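PDB 2HQL: uncharacterized protein MG376 homolog from Mycoplasma pneumoniae, which probably binds single-stranded DNA through an OB fold, although its detailed role in the cell has not been established. Local coordinates for residues C21-V24 with K25-F29; E61-T64 with K65-T69. All blocks are in the same frame, centred on the assembly; numbering follows the deposited sequence.

Interaction 1: C21-V24 with K25-F29; sequences CWSV and KKTGF
Trp22 is held between Lys26 and Phe29 where the hairpin of strands 9-22 and 28-39 turns. The aromatic contacts lie on one face of the indole: Phe29 CD1 comes within 3.2 Å of Trp22 CE2, offset toward the rim, and the two ring planes stand oblique at 49°, while Phe29 CB makes a CH-pi contact with the six-membered ring. Trp22 and Phe29 form a non-hydrogen-bonded antiparallel pair, which brings both rings to the same face of the sheet, where helix 54-64 packs. The cation-pi contact uses the opposite indole face. With its chain bent at chi3 (100°), Lys26 folds back so that CE lies 3.5 Å from the centroid of the five-membered ring, and NZ 4.4 Å from it, 10° off the normal. Polar bonds close the loop. Ser23 N donates to Gly28 O (3.2 Å), Lys26 N reaches Ser23 O across a type I turn, and Gly28 N donates to Ser23 OG, a short hydroxyl suited to bridging the loop. Trp22 NE1 is hydrogen-bonded to Glu61 OE2. The indole thus serves three kinds of partner, and a carboxylate accepting the N-H would probably make it more electron-rich and so favour the ammonium over its face.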
loop_
_atom_site.group_PDB
_atom_site.type_symbol
_atom_site.label_atom_id
_atom_site.label_comp_id
_atom_site.label_asym_id
_atom_site.label_seq_id
_atom_site.Cartn_x
_atom_site.Cartn_y
_atom_site.Cartn_z
ATOM N N CYS A 21 -12.118 14.589 -3.872
ATOM C CA CYS A 21 -12.783 15.106 -5.064
ATOM C C CYS A 21 -13.302 14.028 -6.008
ATOM O O CYS A 21 -12.837 12.887 -5.998
ATOM C CB CYS A 21 -11.851 16.047 -5.837
ATOM S SG CYS A 21 -10.446 15.258 -6.645
ATOM N N TRP A 22 -14.268 14.425 -6.834
ATOM C CA TRP A 22 -14.894 13.545 -7.811
ATOM C C TRP A 22 -14.187 13.611 -9.155
ATOM O O TRP A 22 -13.749 14.683 -9.574
ATOM C CB TRP A 22 -16.365 13.932 -8.025
ATOM C CG TRP A 22 -17.290 13.545 -6.902
ATOM C CD1 TRP A 22 -17.759 14.353 -5.892
ATOM C CD2 TRP A 22 -17.883 12.254 -6.689
ATOM N NE1 TRP A 22 -18.609 13.640 -5.075
ATOM C CE2 TRP A 22 -18.702 12.352 -5.540
ATOM C CE3 TRP A 22 -17.796 11.021 -7.359
ATOM C CZ2 TRP A 22 -19.434 11.265 -5.047
ATOM C CZ3 TRP A 22 -18.523 9.939 -6.869
ATOM C CH2 TRP A 22 -19.333 10.071 -5.722
ATOM N N SER A 23 -14.079 12.457 -9.817
ATOM C CA SER A 23 -13.477 12.366 -11.139
ATOM C C SER A 23 -14.478 13.060 -12.051
ATOM O O SER A 23 -15.551 13.455 -11.594
ATOM C CB SER A 23 -13.313 10.909 -11.556
ATOM O OG SER A 23 -14.565 10.250 -11.553
ATOM N N VAL A 24 -14.161 13.184 -13.334
ATOM C CA VAL A 24 -15.049 13.893 -14.251
ATOM C C VAL A 24 -16.492 13.398 -14.357
ATOM O O VAL A 24 -17.408 14.138 -14.024
ATOM C CB VAL A 24 -14.421 13.989 -15.648
ATOM C CG1 VAL A 24 -15.297 14.864 -16.557
ATOM C CG2 VAL A 24 -13.020 14.595 -15.527
ATOM N N LYS A 25 -16.714 12.170 -14.819
ATOM C CA LYS A 25 -18.084 11.655 -14.918
ATOM C C LYS A 25 -18.525 11.036 -13.589
ATOM O O LYS A 25 -19.474 10.258 -13.541
ATOM C CB LYS A 25 -18.191 10.609 -16.035
ATOM C CG LYS A 25 -18.007 11.160 -17.444
ATOM C CD LYS A 25 -18.154 10.069 -18.509
ATOM C CE LYS A 25 -19.591 9.538 -18.616
ATOM N NZ LYS A 25 -19.782 8.572 -19.750
ATOM N N LYS A 26 -17.831 11.414 -12.518
ATOM C CA LYS A 26 -18.065 10.922 -11.159
ATOM C C LYS A 26 -17.998 9.417 -11.033
ATOM O O LYS A 26 -18.622 8.832 -10.149
ATOM C CB LYS A 26 -19.381 11.454 -10.593
ATOM C CG LYS A 26 -19.279 12.919 -10.238
ATOM C CD LYS A 26 -20.597 13.509 -9.797
ATOM C CE LYS A 26 -20.686 13.614 -8.295
ATOM N NZ LYS A 26 -21.911 14.347 -7.892
ATOM N N THR A 27 -17.215 8.807 -11.923
ATOM C CA THR A 27 -16.984 7.365 -11.940
ATOM C C THR A 27 -16.491 6.907 -10.547
ATOM O O THR A 27 -16.752 5.781 -10.111
ATOM C CB THR A 27 -15.880 7.012 -12.950
ATOM O OG1 THR A 27 -15.907 7.940 -14.049
ATOM C CG2 THR A 27 -16.063 5.594 -13.454
ATOM N N GLY A 28 -15.762 7.794 -9.869
ATOM C CA GLY A 28 -15.240 7.497 -8.550
ATOM C C GLY A 28 -15.031 8.732 -7.693
ATOM O O GLY A 28 -15.048 9.864 -8.176
ATOM N N PHE A 29 -14.838 8.512 -6.399
ATOM C CA PHE A 29 -14.609 9.605 -5.458
ATOM C C PHE A 29 -13.261 9.382 -4.795
ATOM O O PHE A 29 -13.015 8.318 -4.224
ATOM C CB PHE A 29 -15.700 9.626 -4.386
ATOM C CG PHE A 29 -15.660 10.835 -3.497
ATOM C CD1 PHE A 29 -15.857 12.107 -4.028
ATOM C CD2 PHE A 29 -15.457 10.700 -2.124
ATOM C CE1 PHE A 29 -15.859 13.231 -3.213
ATOM C CE2 PHE A 29 -15.455 11.828 -1.284
ATOM C CZ PHE A 29 -15.658 13.097 -1.833
#

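Interaction 2: E61-T64 with K65-T69; sequences EKHT and KKYKT
Lys65 meets the last turn of helix 54-64 through its backbone N, which makes two weak hydrogen bonds, to Glu61 O (3.0 Å) and to Lys62 O (2.8 Å). It is the first residue to leave helical backbone angles, and its extended side chain runs back beside the helix: CG lies 3.5 Å from Glu61 O, and NZ ends 4.3 Å from Glu61 OE2, beyond a salt bridge. That carboxylate oxygen is already hydrogen-bonded to Trp22 NE1, so the lysine adds at most a longer-range attraction. Lys66 N reaches His63 O in a long, weak bond, while its CB passes near Lys62 O and its aliphatic CG lies over one face of the Tyr67 ring. Tyr67 N donates to the same His63 O at 2.9 Å, a bond that is not weak like the three before it. The tyrosine ring then turns an edge to the face of His63, with CD2 above the imidazole centre, 3.4 Å from NE2, and the planes at 59°. His63 is placed for this by CG lying anti to its backbone N (chi1 175°), which carries the imidazole to the Tyr67 ring edge. Strand 69-81 begins at Thr69. His63 also packs on Ile17 of strand 9-22, and Thr64 on Ile17 and on Phe29 and Val31 of strand 28-39, so this end of the helix lies against the sheet. His63 O thus accepts one good bond from Tyr67 N and a weak one from Lys66 N, which with the ring contact probably helps to set the path of the chain.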
loop_
_atom_site.group_PDB
_atom_site.type_symbol
_atom_site.label_atom_id
_atom_site.label_comp_id
_atom_site.label_asym_id
_atom_site.label_seq_id
_atom_site.Cartn_x
_atom_site.Cartn_y
_atom_site.Cartn_z
ATOM N N GLU A 61 -18.146 9.913 0.307
ATOM C CA GLU A 61 -18.392 11.352 0.318
ATOM C C GLU A 61 -19.225 11.764 1.534
ATOM O O GLU A 61 -19.035 12.847 2.085
ATOM C CB GLU A 61 -19.090 11.762 -0.975
ATOM C CG GLU A 61 -19.600 13.180 -0.969
ATOM C CD GLU A 61 -20.267 13.554 -2.267
ATOM O OE1 GLU A 61 -21.160 12.805 -2.720
ATOM O OE2 GLU A 61 -19.894 14.599 -2.831
ATOM N N LYS A 62 -20.145 10.895 1.949
ATOM C CA LYS A 62 -20.979 11.166 3.110
ATOM C C LYS A 62 -20.164 11.009 4.398
ATOM O O LYS A 62 -20.177 11.888 5.261
ATOM C CB LYS A 62 -22.189 10.228 3.112
ATOM C CG LYS A 62 -23.172 10.548 1.993
ATOM C CD LYS A 62 -24.360 9.590 1.943
ATOM C CE LYS A 62 -25.402 10.096 0.954
ATOM N NZ LYS A 62 -26.483 9.115 0.712
ATOM N N HIS A 63 -19.454 9.890 4.522
ATOM C CA HIS A 63 -18.613 9.648 5.689
ATOM C C HIS A 63 -17.627 10.799 5.756
ATOM O O HIS A 63 -17.132 11.151 6.821
ATOM C CB HIS A 63 -17.849 8.332 5.533
ATOM C CG HIS A 63 -16.870 8.059 6.635
ATOM N ND1 HIS A 63 -15.884 8.945 6.988
ATOM C CD2 HIS A 63 -16.730 6.986 7.453
ATOM C CE1 HIS A 63 -15.170 8.436 7.981
ATOM N NE2 HIS A 63 -15.663 7.250 8.280
ATOM N N THR A 64 -17.350 11.383 4.598
ATOM C CA THR A 64 -16.438 12.510 4.502
ATOM C C THR A 64 -17.065 13.795 5.062
ATOM O O THR A 64 -16.402 14.593 5.723
ATOM C CB THR A 64 -16.017 12.712 3.027
ATOM O OG1 THR A 64 -14.814 11.971 2.775
ATOM C CG2 THR A 64 -15.823 14.177 2.702
ATOM N N LYS A 65 -18.348 14.003 4.808
ATOM C CA LYS A 65 -18.987 15.207 5.309
ATOM C C LYS A 65 -19.557 14.995 6.700
ATOM O O LYS A 65 -20.407 15.763 7.149
ATOM C CB LYS A 65 -20.079 15.672 4.338
ATOM C CG LYS A 65 -19.512 16.206 3.037
ATOM C CD LYS A 65 -20.584 16.740 2.120
ATOM C CE LYS A 65 -19.978 17.247 0.809
ATOM N NZ LYS A 65 -20.984 17.826 -0.144
ATOM N N LYS A 66 -19.058 13.974 7.395
ATOM C CA LYS A 66 -19.535 13.649 8.740
ATOM C C LYS A 66 -18.428 13.347 9.758
ATOM O O LYS A 66 -18.560 13.681 10.938
ATOM C CB LYS A 66 -20.486 12.459 8.653
ATOM C CG LYS A 66 -21.161 12.076 9.944
ATOM C CD LYS A 66 -22.054 10.893 9.685
ATOM C CE LYS A 66 -22.648 10.351 10.951
ATOM N NZ LYS A 66 -23.458 9.140 10.645
ATOM N N TYR A 67 -17.343 12.724 9.298
ATOM C CA TYR A 67 -16.221 12.367 10.168
ATOM C C TYR A 67 -14.908 12.954 9.669
ATOM O O TYR A 67 -14.788 13.306 8.501
ATOM C CB TYR A 67 -16.062 10.853 10.229
ATOM C CG TYR A 67 -17.296 10.099 10.653
ATOM C CD1 TYR A 67 -17.779 10.182 11.954
ATOM C CD2 TYR A 67 -17.944 9.241 9.764
ATOM C CE1 TYR A 67 -18.865 9.424 12.361
ATOM C CE2 TYR A 67 -19.029 8.475 10.166
ATOM C CZ TYR A 67 -19.478 8.571 11.462
ATOM O OH TYR A 67 -20.524 7.785 11.874
ATOM N N LYS A 68 -13.924 13.044 10.559
ATOM C CA LYS A 68 -12.606 13.573 10.210
ATOM C C LYS A 68 -11.657 12.427 9.866
ATOM O O LYS A 68 -10.866 12.526 8.923
ATOM C CB LYS A 68 -12.025 14.389 11.367
ATOM C CG LYS A 68 -12.843 15.605 11.746
ATOM C CD LYS A 68 -12.126 16.448 12.799
ATOM C CE LYS A 68 -12.989 17.636 13.247
ATOM N NZ LYS A 68 -12.288 18.596 14.168
ATOM N N THR A 69 -11.734 11.344 10.637
ATOM C CA THR A 69 -10.885 10.184 10.388
ATOM C C THR A 69 -11.727 9.130 9.691
ATOM O O THR A 69 -12.951 9.244 9.630
ATOM C CB THR A 69 -10.326 9.550 11.693
ATOM O OG1 THR A 69 -11.340 8.751 12.313
ATOM C CG2 THR A 69 -9.863 10.622 12.663
#

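From the N terminus, interaction 1 comes first, closing the tight loop between strands 9-22 and 28-39. The chain then runs through strands 28-39 and 42-53 into helix 54-64, at whose end interaction 2 closes the turn leading to strand 69-81. The two are in series, neither nested nor crossed, with centres about 17 Å apart. Glu61 joins them in space: the hydrogen bond between its OE2 and Trp22 NE1 spans 2.8 Å, and its CA packs against Phe29 CE2. The helix between the third and fourth strands, as in other OB folds, is thereby tied to the first hairpin of the sheet.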